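Local coordinates for protein nitrophorin Cim l NP (Cimex lectularius, PDB 2IMQ) that carries heme and delivers nitric oxide from the insect's saliva to the victim during feeding, causing vasodilation, at residues N98-E103 / T120-Y125; K127-T132 / S163-W168; K253-L258 / A276-T281. All blocks are in the same frame, centred on the assembly; numbering follows the deposited sequence.

Contact 1: N98-E103 / T120-Y125; sequences NTLKNE and TSFTIY
L100 turns its CG anti to the backbone N (chi1 -174°), while F122 CG lies between its own backbone N and carbonyl carbon (chi1 67°). With these torsions the two side chains slant across one another, and L100 CD1 rests 3.8 Å from F122 CB. The same methyl brushes I124 CG2 at 4.1 Å, and L76 of strand 73-80 touches both L100 and F122, extending the apolar patch. Beside it, T123 N donates to L100 O at 2.8 Å. R128 braces this junction from the next strand: NH1 bonds T123 OG1 and, weakly, L100 O, while NH2 donates to K101 O. K101 itself has a positive phi of 47°, a bend before the chain straightens into the strand. N102 sends ND2 to L76 O. From E103 on, the pairing is regular: E103 N donates to S121 O at 3.0 Å, and S121 N returns a bond to E103 O at 2.8 Å. A water donates to E103 O and accepts from S121 OG, which also bonds S130; a second water links T99 OG1 to T123 O. The arrangement is the start of an antiparallel pair, where a loop enters strand 103-108, an outermost strand of one sheet in this DNase I-like beta-sandwich, against strand 116-124.

Contact 2: K127-T132 / S163-W168; sequences KRFSFT and SDFLFW
A parallel strand pair inside the five-stranded sheet of the beta-sandwich joins F129-T132 to F165-W168, each residue facing its partner in register. The ladder starts where R128 O accepts F165 N at 3.0 Å, with a weak second bond from D164 N; S130 N then donates to F165 O, F167 N to S130 O, and T132 N to F167 O. Ahead of it, R128 N makes a nearly straight bond (175°) to D164 OD1 at 2.9 Å, met on the anti side of the carboxylate, whose OD2 is taken by T251. Four phenylalanines line one face. F165 CD1 lies over the rim of the F129 ring, 3.5 Å from F129 CZ, with the planes at 38°. F131 and F167 run side by side, their planes 17° apart but slid so that the rings barely overlap, and F131 CE2 approaches F167 CD1 to 3.4 Å. V9 of strand 6-17 and V280 of strand 274-281 pack on this layer from the other sheet. On the opposite face T132 CG2 sits over the indole of W168, 3.5 Å from the centroid of its five-membered ring, a CH-pi contact, and the S130 OG and S163 OG hydroxyls share a hydrogen bond of 2.7 Å. W168 NE1 goes to S134. The phenylalanine face is thus apolar, whereas the other mixes the W168 indole and L166 with buried hydroxyls that are satisfied, S130 OG by S163 and S121, T132 OG1 by L154 O.

Contact 3: K253-L258 / A276-T281; sequences KTIQPL and AKFRVT
K277 opens the pairing by accepting L258 N on its carbonyl O at 2.7 Å, while its extended side chain leads away to a salt bridge with E35. F278 follows with its ring on the inner face: CD2 meets P257 CA and I255 CG2, both at 3.8 Å, and the ring of F167 from the other sheet meets it too. F278 and P257 form a non-hydrogen-bonded pair, so the missing N-H of the proline costs no bond to this strand. Next, R279 and Q256 exchange two backbone bonds, R279 N to Q256 O at 2.8 Å and Q256 N to R279 O at 2.9 Å. The R279 side chain runs straight through its first two torsions and then bends at chi3 (-59°), which lays the guanidinium flat beneath L258 CD2; that methyl stands over the centre of the group, 3.8 Å from R279 CZ, and the two side chains cross at about a right angle. V280 returns to the inner face, where its CG1 lies alongside I255 CG1 at 4.0 Å, with F165 packed against both residues. T281 N donates to T254 O at 3.0 Å, and a water accepting from T254 N and donating to T281 O stands in for the second direct bond of this pair; T281 OG1 turns to Q6. One face of the hairpin is therefore apolar, built of I255, P257, F278 and V280 and directed at the second sheet, while on the other a leucine methyl shields one side of an arginine without taking any of its N-H groups.

Along the chain the contacts come in series, 1, then 2, then 3. Contacts 1 and 2, with centres about 10 Å apart, belong to the same five-stranded sheet: strands 116-124 and 127-135 are neighbours in it, joined by F122 O to F129 N and by the S121 and S130 hydroxyls. Contact 3 is the hairpin at the edge of the six-stranded sheet. It touches contact 2, about 12 Å away between centres, where F165 and F167 pack on V280 and F278, but lies about 8 Å at nearest atoms from contact 1. Contacts 2 and 3 thus join the two sheets of the sandwich through its hydrophobic core, and contact 1 continues the first sheet to its edge.

Contact 1: N98-E103 / T120-Y125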
loop_
_atom_site.group_PDB
_atom_site.type_symbol
_atom_site.label_atom_id
_atom_site.label_comp_id
_atom_site.label_asym_id
_atom_site.label_seq_id
_atom_site.Cartn_x
_atom_site.Cartn_y
_atom_site.Cartn_z
ATOM N N ASN A 98 -4.038 -17.126 -21.165
ATOM C CA ASN A 98 -4.817 -18.338 -20.897
ATOM C C ASN A 98 -4.868 -18.728 -19.435
ATOM O O ASN A 98 -5.796 -19.424 -19.010
ATOM C CB ASN A 98 -4.270 -19.522 -21.729
ATOM C CG ASN A 98 -4.605 -19.404 -23.215
ATOM O OD1 ASN A 98 -5.660 -18.890 -23.587
ATOM N ND2 ASN A 98 -3.687 -19.860 -24.063
ATOM N N THR A 99 -3.872 -18.287 -18.668
ATOM C CA THR A 99 -3.737 -18.708 -17.275
ATOM C C THR A 99 -3.747 -17.513 -16.324
ATOM O O THR A 99 -3.728 -17.714 -15.129
ATOM C CB THR A 99 -2.399 -19.413 -17.023
ATOM O OG1 THR A 99 -1.308 -18.531 -17.361
ATOM C CG2 THR A 99 -2.223 -20.680 -17.878
ATOM N N LEU A 100 -3.783 -16.306 -16.848
ATOM C CA LEU A 100 -3.631 -15.124 -15.961
ATOM C C LEU A 100 -4.740 -15.022 -14.922
ATOM O O LEU A 100 -4.514 -14.644 -13.776
ATOM C CB LEU A 100 -3.639 -13.882 -16.823
ATOM C CG LEU A 100 -3.354 -12.553 -16.121
ATOM C CD1 LEU A 100 -2.008 -12.542 -15.580
ATOM C CD2 LEU A 100 -3.511 -11.435 -17.094
ATOM N N LYS A 101 -5.962 -15.337 -15.288
ATOM C CA LYS A 101 -7.093 -15.299 -14.363
ATOM C C LYS A 101 -7.096 -13.978 -13.554
ATOM O O LYS A 101 -7.172 -13.954 -12.300
ATOM C CB LYS A 101 -7.072 -16.549 -13.468
ATOM C CG LYS A 101 -7.272 -17.862 -14.246
ATOM C CD LYS A 101 -8.527 -17.849 -15.067
ATOM C CE LYS A 101 -8.601 -19.074 -15.999
ATOM N NZ LYS A 101 -9.183 -18.664 -17.322
ATOM N N ASN A 102 -7.064 -12.885 -14.285
ATOM C CA ASN A 102 -7.042 -11.527 -13.671
ATOM C C ASN A 102 -8.403 -11.206 -13.048
ATOM O O ASN A 102 -9.441 -11.152 -13.765
ATOM C CB ASN A 102 -6.679 -10.545 -14.781
ATOM C CG ASN A 102 -6.448 -9.130 -14.287
ATOM O OD1 ASN A 102 -6.234 -8.884 -13.106
ATOM N ND2 ASN A 102 -6.496 -8.184 -15.204
ATOM N N GLU A 103 -8.444 -10.964 -11.731
ATOM C CA GLU A 103 -9.706 -10.759 -11.036
ATOM C C GLU A 103 -9.530 -9.696 -9.980
ATOM O O GLU A 103 -8.505 -9.672 -9.305
ATOM C CB GLU A 103 -10.146 -12.052 -10.367
ATOM C CG GLU A 103 -10.542 -13.177 -11.319
ATOM C CD GLU A 103 -11.641 -12.775 -12.287
ATOM O OE1 GLU A 103 -11.621 -13.231 -13.463
ATOM O OE2 GLU A 103 -12.540 -12.031 -11.877
ATOM N N THR A 120 -6.873 -7.151 -6.038
ATOM C CA THR A 120 -6.594 -7.535 -7.440
ATOM C C THR A 120 -5.629 -8.672 -7.411
ATOM O O THR A 120 -4.574 -8.615 -6.778
ATOM C CB THR A 120 -6.019 -6.314 -8.186
ATOM O OG1 THR A 120 -7.033 -5.327 -8.332
ATOM C CG2 THR A 120 -5.527 -6.668 -9.590
ATOM N N SER A 121 -5.966 -9.743 -8.161
ATOM C CA SER A 121 -5.186 -10.952 -8.173
ATOM C C SER A 121 -4.957 -11.427 -9.617
ATOM O O SER A 121 -5.747 -11.182 -10.487
ATOM C CB SER A 121 -5.904 -12.090 -7.417
ATOM O OG SER A 121 -6.153 -11.734 -6.060
ATOM N N PHE A 122 -3.894 -12.144 -9.802
ATOM C CA PHE A 122 -3.495 -12.662 -11.157
ATOM C C PHE A 122 -2.432 -13.701 -11.013
ATOM O O PHE A 122 -1.730 -13.801 -9.996
ATOM C CB PHE A 122 -2.993 -11.502 -12.043
ATOM C CG PHE A 122 -1.695 -10.891 -11.569
ATOM C CD1 PHE A 122 -0.504 -11.349 -12.066
ATOM C CD2 PHE A 122 -1.676 -9.831 -10.630
ATOM C CE1 PHE A 122 0.679 -10.844 -11.648
ATOM C CE2 PHE A 122 -0.466 -9.309 -10.192
ATOM C CZ PHE A 122 0.705 -9.811 -10.692
ATOM N N THR A 123 -2.309 -14.527 -12.055
ATOM C CA THR A 123 -1.381 -15.611 -11.997
ATOM C C THR A 123 -0.367 -15.490 -13.109
ATOM O O THR A 123 -0.725 -15.263 -14.260
ATOM C CB THR A 123 -2.178 -16.924 -12.186
ATOM O OG1 THR A 123 -2.989 -17.162 -11.022
ATOM C CG2 THR A 123 -1.254 -18.104 -12.301
ATOM N N ILE A 124 0.903 -15.650 -12.758
ATOM C CA ILE A 124 1.986 -15.754 -13.728
ATOM C C ILE A 124 2.867 -16.907 -13.324
ATOM O O ILE A 124 3.148 -17.114 -12.149
ATOM C CB ILE A 124 2.808 -14.420 -13.942
ATOM C CG1 ILE A 124 3.334 -13.845 -12.633
ATOM C CG2 ILE A 124 1.930 -13.419 -14.617
ATOM C CD1 ILE A 124 4.282 -12.653 -12.837
ATOM N N TYR A 125 3.274 -17.701 -14.320
ATOM C CA TYR A 125 4.109 -18.858 -14.079
ATOM C C TYR A 125 3.484 -19.798 -13.056
ATOM O O TYR A 125 4.168 -20.371 -12.195
ATOM C CB TYR A 125 5.511 -18.422 -13.698
ATOM C CG TYR A 125 6.131 -17.461 -14.690
ATOM C CD1 TYR A 125 6.358 -16.125 -14.368
ATOM C CD2 TYR A 125 6.539 -17.897 -15.959
ATOM C CE1 TYR A 125 6.926 -15.261 -15.257
ATOM C CE2 TYR A 125 7.115 -17.024 -16.869
ATOM C CZ TYR A 125 7.321 -15.717 -16.524
ATOM O OH TYR A 125 7.921 -14.863 -17.424
HETATM O O HOH W 1 -0.138 -15.727 -16.974
HETATM O O HOH W 2 -8.771 -10.528 -6.433
#

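Contact 2: K127-T132 / S163-W168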
loop_
_atom_site.group_PDB
_atom_site.type_symbol
_atom_site.label_atom_id
_atom_site.label_comp_id
_atom_site.label_asym_id
_atom_site.label_seq_id
_atom_site.Cartn_x
_atom_site.Cartn_y
_atom_site.Cartn_z
ATOM N N LYS A 127 1.856 -19.157 -10.449
ATOM C CA LYS A 127 1.847 -18.625 -9.083
ATOM C C LYS A 127 0.875 -17.473 -9.006
ATOM O O LYS A 127 0.887 -16.602 -9.875
ATOM C CB LYS A 127 3.234 -18.136 -8.712
ATOM C CG LYS A 127 4.324 -19.164 -8.743
ATOM C CD LYS A 127 4.093 -20.261 -7.757
ATOM C CE LYS A 127 5.003 -21.462 -8.017
ATOM N NZ LYS A 127 4.196 -22.577 -8.561
ATOM N N ARG A 128 0.066 -17.465 -7.941
ATOM C CA ARG A 128 -0.987 -16.477 -7.787
ATOM C C ARG A 128 -0.566 -15.339 -6.884
ATOM O O ARG A 128 -0.138 -15.563 -5.782
ATOM C CB ARG A 128 -2.299 -17.053 -7.271
ATOM C CG ARG A 128 -3.460 -16.092 -7.408
ATOM C CD ARG A 128 -4.596 -16.660 -8.047
ATOM N NE ARG A 128 -5.719 -15.791 -8.266
ATOM C CZ ARG A 128 -6.083 -15.297 -9.421
ATOM N NH1 ARG A 128 -5.320 -15.462 -10.502
ATOM N NH2 ARG A 128 -7.206 -14.592 -9.505
ATOM N N PHE A 129 -0.643 -14.137 -7.438
ATOM C CA PHE A 129 -0.386 -12.862 -6.716
ATOM C C PHE A 129 -1.697 -12.215 -6.332
ATOM O O PHE A 129 -2.632 -12.201 -7.124
ATOM C CB PHE A 129 0.371 -11.865 -7.611
ATOM C CG PHE A 129 1.791 -12.208 -7.854
ATOM C CD1 PHE A 129 2.142 -13.213 -8.761
ATOM C CD2 PHE A 129 2.800 -11.528 -7.212
ATOM C CE1 PHE A 129 3.469 -13.539 -8.997
ATOM C CE2 PHE A 129 4.118 -11.835 -7.442
ATOM C CZ PHE A 129 4.450 -12.856 -8.363
ATOM N N SER A 130 -1.755 -11.625 -5.130
ATOM C CA SER A 130 -2.880 -10.806 -4.722
ATOM C C SER A 130 -2.314 -9.550 -4.094
ATOM O O SER A 130 -1.427 -9.624 -3.292
ATOM C CB SER A 130 -3.798 -11.523 -3.695
ATOM O OG SER A 130 -4.431 -12.676 -4.259
ATOM N N PHE A 131 -2.907 -8.463 -4.503
ATOM C CA PHE A 131 -2.656 -7.119 -3.952
ATOM C C PHE A 131 -3.921 -6.518 -3.379
ATOM O O PHE A 131 -4.932 -6.425 -4.070
ATOM C CB PHE A 131 -2.113 -6.179 -5.037
ATOM C CG PHE A 131 -0.749 -6.565 -5.515
ATOM C CD1 PHE A 131 -0.590 -7.562 -6.477
ATOM C CD2 PHE A 131 0.376 -6.049 -4.917
ATOM C CE1 PHE A 131 0.670 -7.932 -6.875
ATOM C CE2 PHE A 131 1.627 -6.419 -5.322
ATOM C CZ PHE A 131 1.780 -7.380 -6.288
ATOM N N THR A 132 -3.873 -6.122 -2.104
ATOM C CA THR A 132 -4.965 -5.526 -1.400
ATOM C C THR A 132 -4.616 -4.117 -0.985
ATOM O O THR A 132 -3.520 -3.850 -0.540
ATOM C CB THR A 132 -5.282 -6.353 -0.138
ATOM O OG1 THR A 132 -5.713 -7.631 -0.562
ATOM C CG2 THR A 132 -6.377 -5.749 0.725
ATOM N N SER A 163 -3.464 -17.552 -1.952
ATOM C CA SER A 163 -2.539 -17.113 -2.993
ATOM C C SER A 163 -1.090 -17.420 -2.606
ATOM O O SER A 163 -0.756 -17.574 -1.429
ATOM C CB SER A 163 -2.693 -15.590 -3.219
ATOM O OG SER A 163 -4.019 -15.212 -3.604
ATOM N N ASP A 164 -0.198 -17.485 -3.594
ATOM C CA ASP A 164 1.216 -17.733 -3.335
ATOM C C ASP A 164 1.935 -16.489 -2.778
ATOM O O ASP A 164 2.763 -16.589 -1.896
ATOM C CB ASP A 164 1.938 -18.149 -4.608
ATOM C CG ASP A 164 1.481 -19.483 -5.095
ATOM O OD1 ASP A 164 0.562 -19.522 -5.958
ATOM O OD2 ASP A 164 1.920 -20.528 -4.572
ATOM N N PHE A 165 1.649 -15.330 -3.355
ATOM C CA PHE A 165 2.284 -14.038 -2.925
ATOM C C PHE A 165 1.207 -13.000 -2.682
ATOM O O PHE A 165 0.400 -12.718 -3.578
ATOM C CB PHE A 165 3.222 -13.546 -4.033
ATOM C CG PHE A 165 4.218 -14.592 -4.505
ATOM C CD1 PHE A 165 4.112 -15.146 -5.747
ATOM C CD2 PHE A 165 5.264 -14.972 -3.705
ATOM C CE1 PHE A 165 5.065 -16.097 -6.166
ATOM C CE2 PHE A 165 6.213 -15.885 -4.101
ATOM C CZ PHE A 165 6.086 -16.465 -5.340
ATOM N N LEU A 166 1.213 -12.448 -1.474
ATOM C CA LEU A 166 0.216 -11.489 -1.061
ATOM C C LEU A 166 0.840 -10.251 -0.514
ATOM O O LEU A 166 1.792 -10.300 0.268
ATOM C CB LEU A 166 -0.718 -12.054 -0.015
ATOM C CG LEU A 166 -1.478 -13.313 -0.478
ATOM C CD1 LEU A 166 -0.795 -14.436 0.063
ATOM C CD2 LEU A 166 -2.921 -13.217 -0.090
ATOM N N PHE A 167 0.298 -9.135 -0.930
ATOM C CA PHE A 167 0.717 -7.793 -0.452
ATOM C C PHE A 167 -0.503 -6.988 -0.061
ATOM O O PHE A 167 -1.515 -7.030 -0.739
ATOM C CB PHE A 167 1.494 -7.090 -1.578
ATOM C CG PHE A 167 2.703 -7.891 -2.014
ATOM C CD1 PHE A 167 2.623 -8.802 -3.060
ATOM C CD2 PHE A 167 3.905 -7.784 -1.333
ATOM C CE1 PHE A 167 3.739 -9.569 -3.396
ATOM C CE2 PHE A 167 5.009 -8.557 -1.666
ATOM C CZ PHE A 167 4.901 -9.458 -2.706
ATOM N N TRP A 168 -0.393 -6.240 1.018
ATOM C CA TRP A 168 -1.468 -5.401 1.470
ATOM C C TRP A 168 -0.797 -4.063 1.719
ATOM O O TRP A 168 0.123 -3.939 2.532
ATOM C CB TRP A 168 -2.040 -5.941 2.776
ATOM C CG TRP A 168 -3.359 -5.374 3.214
ATOM C CD1 TRP A 168 -3.776 -4.101 3.200
ATOM C CD2 TRP A 168 -4.445 -6.133 3.690
ATOM N NE1 TRP A 168 -5.062 -3.996 3.672
ATOM C CE2 TRP A 168 -5.494 -5.250 3.986
ATOM C CE3 TRP A 168 -4.635 -7.509 3.946
ATOM C CZ2 TRP A 168 -6.689 -5.682 4.470
ATOM C CZ3 TRP A 168 -5.851 -7.917 4.440
ATOM C CH2 TRP A 168 -6.846 -7.013 4.683
HETATM O O HOH W 3 -3.477 -9.324 -0.984
#

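Contact 3: K253-L258 / A276-T281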
loop_
_atom_site.group_PDB
_atom_site.type_symbol
_atom_site.label_atom_id
_atom_site.label_comp_id
_atom_site.label_asym_id
_atom_site.label_seq_id
_atom_site.Cartn_x
_atom_site.Cartn_y
_atom_site.Cartn_z
ATOM N N LYS A 253 6.063 -19.879 0.152
ATOM C CA LYS A 253 7.019 -19.219 -0.746
ATOM C C LYS A 253 7.776 -18.127 -0.009
ATOM O O LYS A 253 7.262 -17.489 0.926
ATOM C CB LYS A 253 6.322 -18.611 -1.920
ATOM C CG LYS A 253 5.467 -19.499 -2.768
ATOM C CD LYS A 253 6.260 -20.632 -3.349
ATOM C CE LYS A 253 5.487 -21.340 -4.395
ATOM N NZ LYS A 253 6.209 -22.605 -4.768
ATOM N N THR A 254 9.037 -17.963 -0.378
ATOM C CA THR A 254 9.860 -16.938 0.198
ATOM C C THR A 254 9.555 -15.574 -0.423
ATOM O O THR A 254 9.553 -15.453 -1.642
ATOM C CB THR A 254 11.342 -17.284 -0.002
ATOM O OG1 THR A 254 11.606 -18.532 0.623
ATOM C CG2 THR A 254 12.271 -16.257 0.691
ATOM N N ILE A 255 9.314 -14.571 0.434
ATOM C CA ILE A 255 9.168 -13.167 0.025
ATOM C C ILE A 255 10.195 -12.422 0.846
ATOM O O ILE A 255 10.135 -12.426 2.063
ATOM C CB ILE A 255 7.738 -12.622 0.292
ATOM C CG1 ILE A 255 6.695 -13.404 -0.489
ATOM C CG2 ILE A 255 7.665 -11.131 -0.012
ATOM C CD1 ILE A 255 5.232 -13.157 -0.092
ATOM N N GLN A 256 11.156 -11.824 0.160
ATOM C CA GLN A 256 12.230 -11.122 0.782
ATOM C C GLN A 256 12.129 -9.627 0.505
ATOM O O GLN A 256 12.347 -9.180 -0.617
ATOM C CB GLN A 256 13.569 -11.638 0.238
ATOM C CG GLN A 256 14.734 -10.909 0.879
ATOM C CD GLN A 256 14.708 -10.993 2.390
ATOM O OE1 GLN A 256 14.696 -9.952 3.081
ATOM N NE2 GLN A 256 14.665 -12.211 2.914
ATOM N N PRO A 257 11.823 -8.813 1.534
ATOM C CA PRO A 257 11.932 -7.396 1.332
ATOM C C PRO A 257 13.390 -6.996 1.052
ATOM O O PRO A 257 14.316 -7.439 1.723
ATOM C CB PRO A 257 11.473 -6.784 2.665
ATOM C CG PRO A 257 10.957 -7.882 3.425
ATOM C CD PRO A 257 11.356 -9.159 2.886
ATOM N N LEU A 258 13.572 -6.143 0.066
ATOM C CA LEU A 258 14.855 -5.547 -0.263
ATOM C C LEU A 258 15.052 -4.195 0.343
ATOM O O LEU A 258 16.155 -3.858 0.785
ATOM C CB LEU A 258 15.001 -5.456 -1.802
ATOM C CG LEU A 258 14.692 -6.758 -2.542
ATOM C CD1 LEU A 258 14.668 -6.589 -4.035
ATOM C CD2 LEU A 258 15.664 -7.867 -2.091
ATOM N N ALA A 276 7.991 0.006 -1.092
ATOM C CA ALA A 276 8.592 -1.241 -0.710
ATOM C C ALA A 276 9.026 -1.965 -1.959
ATOM O O ALA A 276 8.377 -1.879 -2.994
ATOM C CB ALA A 276 7.653 -2.131 0.123
ATOM N N LYS A 277 10.100 -2.697 -1.822
ATOM C CA LYS A 277 10.680 -3.473 -2.902
ATOM C C LYS A 277 10.913 -4.852 -2.349
ATOM O O LYS A 277 11.479 -5.019 -1.267
ATOM C CB LYS A 277 12.004 -2.880 -3.434
ATOM C CG LYS A 277 11.911 -1.439 -3.860
ATOM C CD LYS A 277 13.258 -0.895 -4.357
ATOM C CE LYS A 277 13.180 0.577 -4.646
ATOM N NZ LYS A 277 14.504 1.042 -5.195
ATOM N N PHE A 278 10.468 -5.856 -3.103
ATOM C CA PHE A 278 10.573 -7.264 -2.683
ATOM C C PHE A 278 11.142 -8.104 -3.787
ATOM O O PHE A 278 10.930 -7.809 -4.956
ATOM C CB PHE A 278 9.180 -7.826 -2.393
ATOM C CG PHE A 278 8.404 -7.046 -1.383
ATOM C CD1 PHE A 278 7.568 -6.021 -1.792
ATOM C CD2 PHE A 278 8.433 -7.406 -0.053
ATOM C CE1 PHE A 278 6.814 -5.317 -0.856
ATOM C CE2 PHE A 278 7.618 -6.684 0.884
ATOM C CZ PHE A 278 6.870 -5.636 0.445
ATOM N N ARG A 279 11.741 -9.203 -3.375
ATOM C CA ARG A 279 12.096 -10.278 -4.292
ATOM C C ARG A 279 11.355 -11.533 -3.835
ATOM O O ARG A 279 11.459 -11.909 -2.676
ATOM C CB ARG A 279 13.571 -10.503 -4.265
ATOM C CG ARG A 279 14.105 -11.610 -5.137
ATOM C CD ARG A 279 15.624 -11.756 -4.962
ATOM N NE ARG A 279 16.310 -10.518 -5.302
ATOM C CZ ARG A 279 17.359 -10.018 -4.659
ATOM N NH1 ARG A 279 17.869 -10.631 -3.588
ATOM N NH2 ARG A 279 17.900 -8.876 -5.080
ATOM N N VAL A 280 10.552 -12.107 -4.723
ATOM C CA VAL A 280 9.828 -13.337 -4.427
ATOM C C VAL A 280 10.441 -14.520 -5.152
ATOM O O VAL A 280 10.943 -14.360 -6.268
ATOM C CB VAL A 280 8.312 -13.200 -4.729
ATOM C CG1 VAL A 280 7.749 -11.949 -4.072
ATOM C CG2 VAL A 280 8.002 -13.199 -6.164
ATOM N N THR A 281 10.441 -15.673 -4.491
ATOM C CA THR A 281 11.034 -16.910 -5.055
ATOM C C THR A 281 9.904 -17.826 -5.439
ATOM O O THR A 281 9.103 -18.246 -4.614
ATOM C CB THR A 281 11.969 -17.546 -4.023
ATOM O OG1 THR A 281 13.003 -16.610 -3.708
ATOM C CG2 THR A 281 12.682 -18.785 -4.580
HETATM O O HOH W 4 9.898 -19.729 -2.424
#